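Local coordinates for protein putative marr-family transcriptional repressor (Streptomyces coelicolor, PDB 3ZPL) that binds DNA through a winged-helix motif and probably acts as a MarR-family transcriptional regulator, most likely a repressor, at residues L96-P108 / Q114-L126. Numbering follows the deposited sequence.
Sequences LEKNGWVRREDCP and QFAILTDEGYEVL. With nucleotides of chain C.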
loop_
_atom_site.group_PDB
_atom_site.type_symbol
_atom_site.label_atom_id
_atom_site.label_comp_id
_atom_site.label_asym_id
_atom_site.label_seq_id
_atom_site.Cartn_x
_atom_site.Cartn_y
_atom_site.Cartn_z
ATOM N N LEU A 96 -7.722 18.420 -6.309
ATOM C CA LEU A 96 -7.583 19.246 -5.110
ATOM C C LEU A 96 -7.837 20.730 -5.398
ATOM O O LEU A 96 -8.391 21.461 -4.560
ATOM C CB LEU A 96 -6.202 19.053 -4.497
ATOM C CG LEU A 96 -5.856 17.634 -4.016
ATOM C CD1 LEU A 96 -4.377 17.528 -3.674
ATOM C CD2 LEU A 96 -6.692 17.241 -2.817
ATOM N N GLU A 97 -7.409 21.175 -6.577
ATOM C CA GLU A 97 -7.678 22.519 -7.042
ATOM C C GLU A 97 -9.170 22.718 -7.195
ATOM O O GLU A 97 -9.707 23.757 -6.774
ATOM C CB GLU A 97 -6.964 22.756 -8.379
ATOM C CG GLU A 97 -6.966 24.198 -8.857
ATOM C CD GLU A 97 -6.022 24.416 -10.025
ATOM O OE1 GLU A 97 -6.061 23.604 -10.975
ATOM O OE2 GLU A 97 -5.248 25.407 -10.000
ATOM N N LYS A 98 -9.846 21.734 -7.790
ATOM C CA LYS A 98 -11.309 21.790 -7.944
ATOM C C LYS A 98 -12.002 22.020 -6.617
ATOM O O LYS A 98 -12.778 22.957 -6.499
ATOM C CB LYS A 98 -11.861 20.552 -8.660
ATOM C CG LYS A 98 -11.735 20.691 -10.170
ATOM C CD LYS A 98 -12.495 19.597 -10.904
ATOM C CE LYS A 98 -12.307 19.688 -12.423
ATOM N NZ LYS A 98 -10.867 19.781 -12.812
ATOM N N ASN A 99 -11.694 21.228 -5.595
ATOM C CA ASN A 99 -12.330 21.479 -4.316
ATOM C C ASN A 99 -11.708 22.615 -3.487
ATOM O O ASN A 99 -12.149 22.885 -2.379
ATOM C CB ASN A 99 -12.627 20.196 -3.482
ATOM C CG ASN A 99 -11.540 19.168 -3.529
ATOM O OD1 ASN A 99 -11.772 18.031 -3.937
ATOM N ND2 ASN A 99 -10.349 19.546 -3.118
ATOM N N GLY A 100 -10.707 23.291 -4.022
ATOM C CA GLY A 100 -10.234 24.541 -3.434
ATOM C C GLY A 100 -9.147 24.442 -2.384
ATOM O O GLY A 100 -8.781 25.453 -1.786
ATOM N N TRP A 101 -8.601 23.247 -2.156
ATOM C CA TRP A 101 -7.581 23.090 -1.128
ATOM C C TRP A 101 -6.174 23.429 -1.680
ATOM O O TRP A 101 -5.210 23.575 -0.913
ATOM C CB TRP A 101 -7.579 21.669 -0.540
ATOM C CG TRP A 101 -8.808 20.910 -0.213
ATOM C CD1 TRP A 101 -9.067 19.655 -0.662
ATOM C CD2 TRP A 101 -9.881 21.248 0.667
ATOM N NE1 TRP A 101 -10.251 19.195 -0.170
ATOM C CE2 TRP A 101 -10.775 20.146 0.659
ATOM C CE3 TRP A 101 -10.199 22.374 1.442
ATOM C CZ2 TRP A 101 -11.956 20.132 1.394
ATOM C CZ3 TRP A 101 -11.388 22.357 2.182
ATOM C CH2 TRP A 101 -12.248 21.236 2.153
ATOM N N VAL A 102 -6.055 23.552 -2.995
ATOM C CA VAL A 102 -4.772 23.817 -3.653
ATOM C C VAL A 102 -4.966 24.776 -4.835
ATOM O O VAL A 102 -6.040 24.836 -5.418
ATOM C CB VAL A 102 -4.136 22.493 -4.143
ATOM C CG1 VAL A 102 -3.021 22.717 -5.151
ATOM C CG2 VAL A 102 -3.576 21.716 -2.969
ATOM N N ARG A 103 -3.931 25.537 -5.172
ATOM C CA ARG A 103 -3.936 26.373 -6.387
ATOM C C ARG A 103 -2.554 26.301 -7.017
ATOM O O ARG A 103 -1.591 25.888 -6.364
ATOM C CB ARG A 103 -4.305 27.827 -6.062
ATOM C CG ARG A 103 -3.309 28.534 -5.147
ATOM C CD ARG A 103 -3.741 29.945 -4.805
ATOM N NE ARG A 103 -2.737 30.621 -3.976
ATOM C CZ ARG A 103 -1.706 31.340 -4.428
ATOM N NH1 ARG A 103 -1.497 31.515 -5.730
ATOM N NH2 ARG A 103 -0.864 31.895 -3.566
ATOM N N ARG A 104 -2.469 26.679 -8.283
ATOM C CA ARG A 104 -1.232 26.607 -9.039
ATOM C C ARG A 104 -0.737 27.978 -9.469
ATOM O O ARG A 104 -1.529 28.867 -9.754
ATOM C CB ARG A 104 -1.441 25.766 -10.293
ATOM C CG ARG A 104 -1.541 24.262 -10.042
ATOM C CD ARG A 104 -2.625 23.625 -10.926
ATOM N NE ARG A 104 -2.250 22.314 -11.439
ATOM C CZ ARG A 104 -2.991 21.597 -12.277
ATOM N NH1 ARG A 104 -4.167 22.060 -12.696
ATOM N NH2 ARG A 104 -2.567 20.396 -12.685
ATOM N N GLU A 105 0.584 28.116 -9.550
ATOM C CA GLU A 105 1.218 29.284 -10.139
ATOM C C GLU A 105 2.342 28.846 -11.065
ATOM O O GLU A 105 2.887 27.740 -10.930
ATOM C CB GLU A 105 1.787 30.191 -9.047
ATOM C CG GLU A 105 0.852 31.274 -8.581
ATOM C CD GLU A 105 1.494 32.224 -7.579
ATOM O OE1 GLU A 105 2.686 32.060 -7.246
ATOM O OE2 GLU A 105 0.789 33.158 -7.117
ATOM N N ASP A 106 2.736 29.738 -11.960
ATOM C CA ASP A 106 3.860 29.489 -12.858
ATOM C C ASP A 106 5.160 29.828 -12.139
ATOM O O ASP A 106 5.169 30.691 -11.264
ATOM C CB ASP A 106 3.746 30.327 -14.139
ATOM C CG ASP A 106 2.334 30.353 -14.701
ATOM O OD1 ASP A 106 1.389 30.102 -13.944
ATOM O OD2 ASP A 106 2.163 30.643 -15.896
ATOM N N CYS A 107 6.248 29.135 -12.493
ATOM C CA CYS A 107 7.571 29.511 -12.017
ATOM C C CYS A 107 7.972 30.718 -12.874
ATOM O O CYS A 107 7.795 30.697 -14.093
ATOM C CB CYS A 107 8.580 28.362 -12.145
ATOM S SG CYS A 107 10.219 28.748 -11.510
ATOM N N PRO A 108 8.462 31.793 -12.236
ATOM C CA PRO A 108 8.748 32.992 -13.018
ATOM C C PRO A 108 10.044 32.888 -13.875
ATOM O O PRO A 108 10.065 33.398 -14.997
ATOM C CB PRO A 108 8.834 34.099 -11.957
ATOM C CG PRO A 108 9.152 33.413 -10.673
ATOM C CD PRO A 108 8.853 31.942 -10.820
ATOM N N GLN A 114 5.679 24.526 -12.640
ATOM C CA GLN A 114 4.447 24.902 -11.991
ATOM C C GLN A 114 4.574 24.670 -10.495
ATOM O O GLN A 114 5.192 23.691 -10.050
ATOM C CB GLN A 114 3.336 24.074 -12.591
ATOM C CG GLN A 114 1.955 24.681 -12.490
ATOM C CD GLN A 114 1.337 25.108 -13.793
ATOM O OE1 GLN A 114 0.922 26.251 -13.980
ATOM N NE2 GLN A 114 1.183 24.144 -14.670
ATOM N N PHE A 115 4.038 25.599 -9.713
ATOM C CA PHE A 115 4.011 25.450 -8.265
ATOM C C PHE A 115 2.645 24.944 -7.847
ATOM O O PHE A 115 1.638 25.323 -8.434
ATOM C CB PHE A 115 4.291 26.785 -7.561
ATOM C CG PHE A 115 5.751 27.103 -7.406
ATOM C CD1 PHE A 115 6.524 26.439 -6.454
ATOM C CD2 PHE A 115 6.343 28.090 -8.174
ATOM C CE1 PHE A 115 7.866 26.748 -6.287
ATOM C CE2 PHE A 115 7.684 28.405 -8.015
ATOM C CZ PHE A 115 8.450 27.733 -7.074
ATOM N N ALA A 116 2.633 24.073 -6.841
ATOM C CA ALA A 116 1.410 23.682 -6.144
ATOM C C ALA A 116 1.427 24.388 -4.789
ATOM O O ALA A 116 2.347 24.213 -4.009
ATOM C CB ALA A 116 1.368 22.177 -5.956
ATOM N N ILE A 117 0.426 25.217 -4.552
ATOM C CA ILE A 117 0.360 26.032 -3.358
ATOM C C ILE A 117 -0.883 25.642 -2.574
ATOM O O ILE A 117 -1.973 25.502 -3.153
ATOM C CB ILE A 117 0.250 27.526 -3.709
ATOM C CG1 ILE A 117 1.408 27.948 -4.625
ATOM C CG2 ILE A 117 0.217 28.358 -2.431
ATOM C CD1 ILE A 117 1.206 29.269 -5.323
ATOM N N LEU A 118 -0.711 25.445 -1.270
ATOM C CA LEU A 118 -1.818 25.131 -0.376
ATOM C C LEU A 118 -2.617 26.384 -0.055
ATOM O O LEU A 118 -2.055 27.348 0.447
ATOM C CB LEU A 118 -1.258 24.539 0.918
ATOM C CG LEU A 118 -2.215 24.202 2.077
ATOM C CD1 LEU A 118 -3.237 23.165 1.644
ATOM C CD2 LEU A 118 -1.410 23.699 3.269
ATOM N N THR A 119 -3.915 26.377 -0.344
ATOM C CA THR A 119 -4.781 27.512 -0.025
ATOM C C THR A 119 -5.010 27.641 1.471
ATOM O O THR A 119 -4.723 26.725 2.217
ATOM C CB THR A 119 -6.171 27.343 -0.652
ATOM O OG1 THR A 119 -6.774 26.155 -0.138
ATOM C CG2 THR A 119 -6.071 27.270 -2.171
ATOM N N ASP A 120 -5.546 28.775 1.905
ATOM C CA ASP A 120 -5.987 28.922 3.300
ATOM C C ASP A 120 -6.978 27.825 3.698
ATOM O O ASP A 120 -6.786 27.139 4.698
ATOM C CB ASP A 120 -6.646 30.284 3.537
ATOM C CG ASP A 120 -5.642 31.439 3.570
ATOM O OD1 ASP A 120 -4.448 31.196 3.907
ATOM O OD2 ASP A 120 -6.068 32.595 3.287
ATOM N N GLU A 121 -8.020 27.641 2.902
ATOM C CA GLU A 121 -9.044 26.643 3.206
ATOM C C GLU A 121 -8.461 25.243 3.313
ATOM O O GLU A 121 -8.920 24.432 4.127
ATOM C CB GLU A 121 -10.117 26.668 2.129
ATOM C CG GLU A 121 -11.527 26.340 2.598
ATOM C CD GLU A 121 -11.995 27.149 3.790
ATOM O OE1 GLU A 121 -11.424 26.953 4.865
ATOM O OE2 GLU A 121 -12.934 27.966 3.674
ATOM N N GLY A 122 -7.437 24.957 2.501
ATOM C CA GLY A 122 -6.739 23.682 2.547
ATOM C C GLY A 122 -6.064 23.519 3.890
ATOM O O GLY A 122 -6.183 22.472 4.529
ATOM N N TYR A 123 -5.353 24.554 4.314
ATOM C CA TYR A 123 -4.764 24.570 5.641
ATOM C C TYR A 123 -5.803 24.360 6.734
ATOM O O TYR A 123 -5.504 23.753 7.764
ATOM C CB TYR A 123 -4.047 25.892 5.887
ATOM C CG TYR A 123 -3.103 25.865 7.063
ATOM C CD1 TYR A 123 -1.837 25.291 6.944
ATOM C CD2 TYR A 123 -3.461 26.420 8.288
ATOM C CE1 TYR A 123 -0.959 25.259 8.022
ATOM C CE2 TYR A 123 -2.586 26.408 9.369
ATOM C CZ TYR A 123 -1.339 25.819 9.231
ATOM O OH TYR A 123 -0.472 25.809 10.301
ATOM N N GLU A 124 -7.013 24.882 6.536
ATOM C CA GLU A 124 -8.067 24.718 7.533
ATOM C C GLU A 124 -8.577 23.285 7.611
ATOM O O GLU A 124 -9.020 22.852 8.672
ATOM C CB GLU A 124 -9.222 25.704 7.314
ATOM C CG GLU A 124 -9.146 26.920 8.229
ATOM N N VAL A 125 -8.499 22.548 6.504
ATOM C CA VAL A 125 -8.856 21.120 6.510
ATOM C C VAL A 125 -7.821 20.275 7.259
ATOM O O VAL A 125 -8.166 19.284 7.904
ATOM C CB VAL A 125 -9.033 20.567 5.097
ATOM C CG1 VAL A 125 -9.303 19.091 5.128
ATOM C CG2 VAL A 125 -10.197 21.243 4.415
ATOM N N LEU A 126 -6.557 20.669 7.194
ATOM C CA LEU A 126 -5.533 19.964 7.956
ATOM C C LEU A 126 -5.751 20.194 9.438
ATOM O O LEU A 126 -5.779 19.245 10.217
ATOM C CB LEU A 126 -4.131 20.420 7.579
ATOM C CG LEU A 126 -3.544 19.691 6.383
ATOM C CD1 LEU A 126 -4.323 20.058 5.140
ATOM C CD2 LEU A 126 -2.089 20.056 6.201
ATOM P P DA C 5 7.387 21.150 -12.749
ATOM O OP1 DA C 5 6.990 22.448 -12.155
ATOM O OP2 DA C 5 7.973 20.088 -11.894
ATOM O "O5'" DA C 5 6.133 20.614 -13.568
ATOM C "C5'" DA C 5 5.508 21.495 -14.504
ATOM C "C4'" DA C 5 4.541 20.745 -15.390
ATOM O "O4'" DA C 5 5.210 19.748 -16.183
ATOM C "C3'" DA C 5 3.413 19.977 -14.701
ATOM O "O3'" DA C 5 2.267 20.816 -14.542
ATOM C "C2'" DA C 5 3.173 18.794 -15.639
ATOM C "C1'" DA C 5 4.154 19.041 -16.782
ATOM N N9 DA C 5 4.696 17.852 -17.431
ATOM C C8 DA C 5 5.616 16.956 -16.949
ATOM N N7 DA C 5 5.860 15.960 -17.765
ATOM C C5 DA C 5 5.047 16.219 -18.860
ATOM C C6 DA C 5 4.829 15.522 -20.061
ATOM N N6 DA C 5 5.453 14.387 -20.382
ATOM N N1 DA C 5 3.941 16.042 -20.938
ATOM C C2 DA C 5 3.308 17.173 -20.611
ATOM N N3 DA C 5 3.422 17.916 -19.508
ATOM C C4 DA C 5 4.320 17.377 -18.665
ATOM P P DT C 6 0.848 20.196 -14.055
ATOM O OP1 DT C 6 0.036 21.291 -13.468
ATOM O OP2 DT C 6 1.112 18.989 -13.242
ATOM O "O5'" DT C 6 0.181 19.738 -15.425
ATOM C "C5'" DT C 6 -0.026 20.677 -16.479
ATOM C "C4'" DT C 6 -0.632 19.978 -17.673
ATOM O "O4'" DT C 6 0.245 18.939 -18.161
ATOM C "C3'" DT C 6 -1.980 19.310 -17.394
ATOM O "O3'" DT C 6 -2.939 19.934 -18.251
ATOM C "C2'" DT C 6 -1.734 17.836 -17.670
ATOM C "C1'" DT C 6 -0.535 17.852 -18.604
ATOM N N1 DT C 6 0.316 16.645 -18.553
ATOM C C2 DT C 6 0.364 15.809 -19.647
ATOM O O2 DT C 6 -0.253 16.022 -20.679
ATOM N N3 DT C 6 1.178 14.712 -19.494
ATOM C C4 DT C 6 1.921 14.375 -18.376
ATOM O O4 DT C 6 2.590 13.348 -18.375
ATOM C C5 DT C 6 1.807 15.288 -17.262
ATOM C C7 DT C 6 2.573 15.005 -16.008
ATOM C C6 DT C 6 1.026 16.364 -17.407
#
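Strands 102-106 and 114-118 pair antiparallel as the wing of the winged helix, with Arg103–Ile117 and Glu105–Phe115 as the hydrogen-bonded pairs; the bond from Phe115 N to Glu105 O is nearly straight (175°). On the face carrying Arg103, Glu105, Phe115 and Ile117, the Arg103 guanidinium lies with one face over Ile117 CD1, which is 3.5 Å from NH1. With CG set between the backbone N and the carbonyl carbon (chi1 63°) and the chain extended from there to NE, NH1 meets Glu105 OE2 at 3.1 Å. That carboxylate oxygen sits in the guanidinium plane, although the nitrogen approaches it from above the carboxylate plane. A leucine in place of Arg103 would probably leave the Glu105 carboxylate without this charged partner and take the flat guanidinium off Ile117 CD1. Branched Ile117 suits the strand and gives both charged chains an apolar surface to lie on.

At the base, Gly100 closes helix 86-98 in a Schellman motif, its positive phi (89°) being readily adopted by glycine. The Thr119 hydroxyl donates to Gly100 O (2.7 Å), in the carbonyl plane, and accepts from Gly122 N as N-cap of helix 120-142, thereby tying one helix end to the next helix start. Gly122 lets the backbone come close to Trp101, where any CB would strike Trp101 O.

Arg104 and Gln114 face the DNA backbone. Gln114 N donates to OP1 of DA5 of chain C, and NE2 bonds weakly to OP1 of DT6 of chain C. Arg104 NH2 lies 2.9 Å from that DT6 oxygen, while NH1 bridges to Glu97 OE1 (3.0 Å), a second-shell carboxylate that probably helps position the guanidinium. Gln114 and Arg104 thus meet phosphate oxygens, so this side of the hairpin probably holds the DNA backbone.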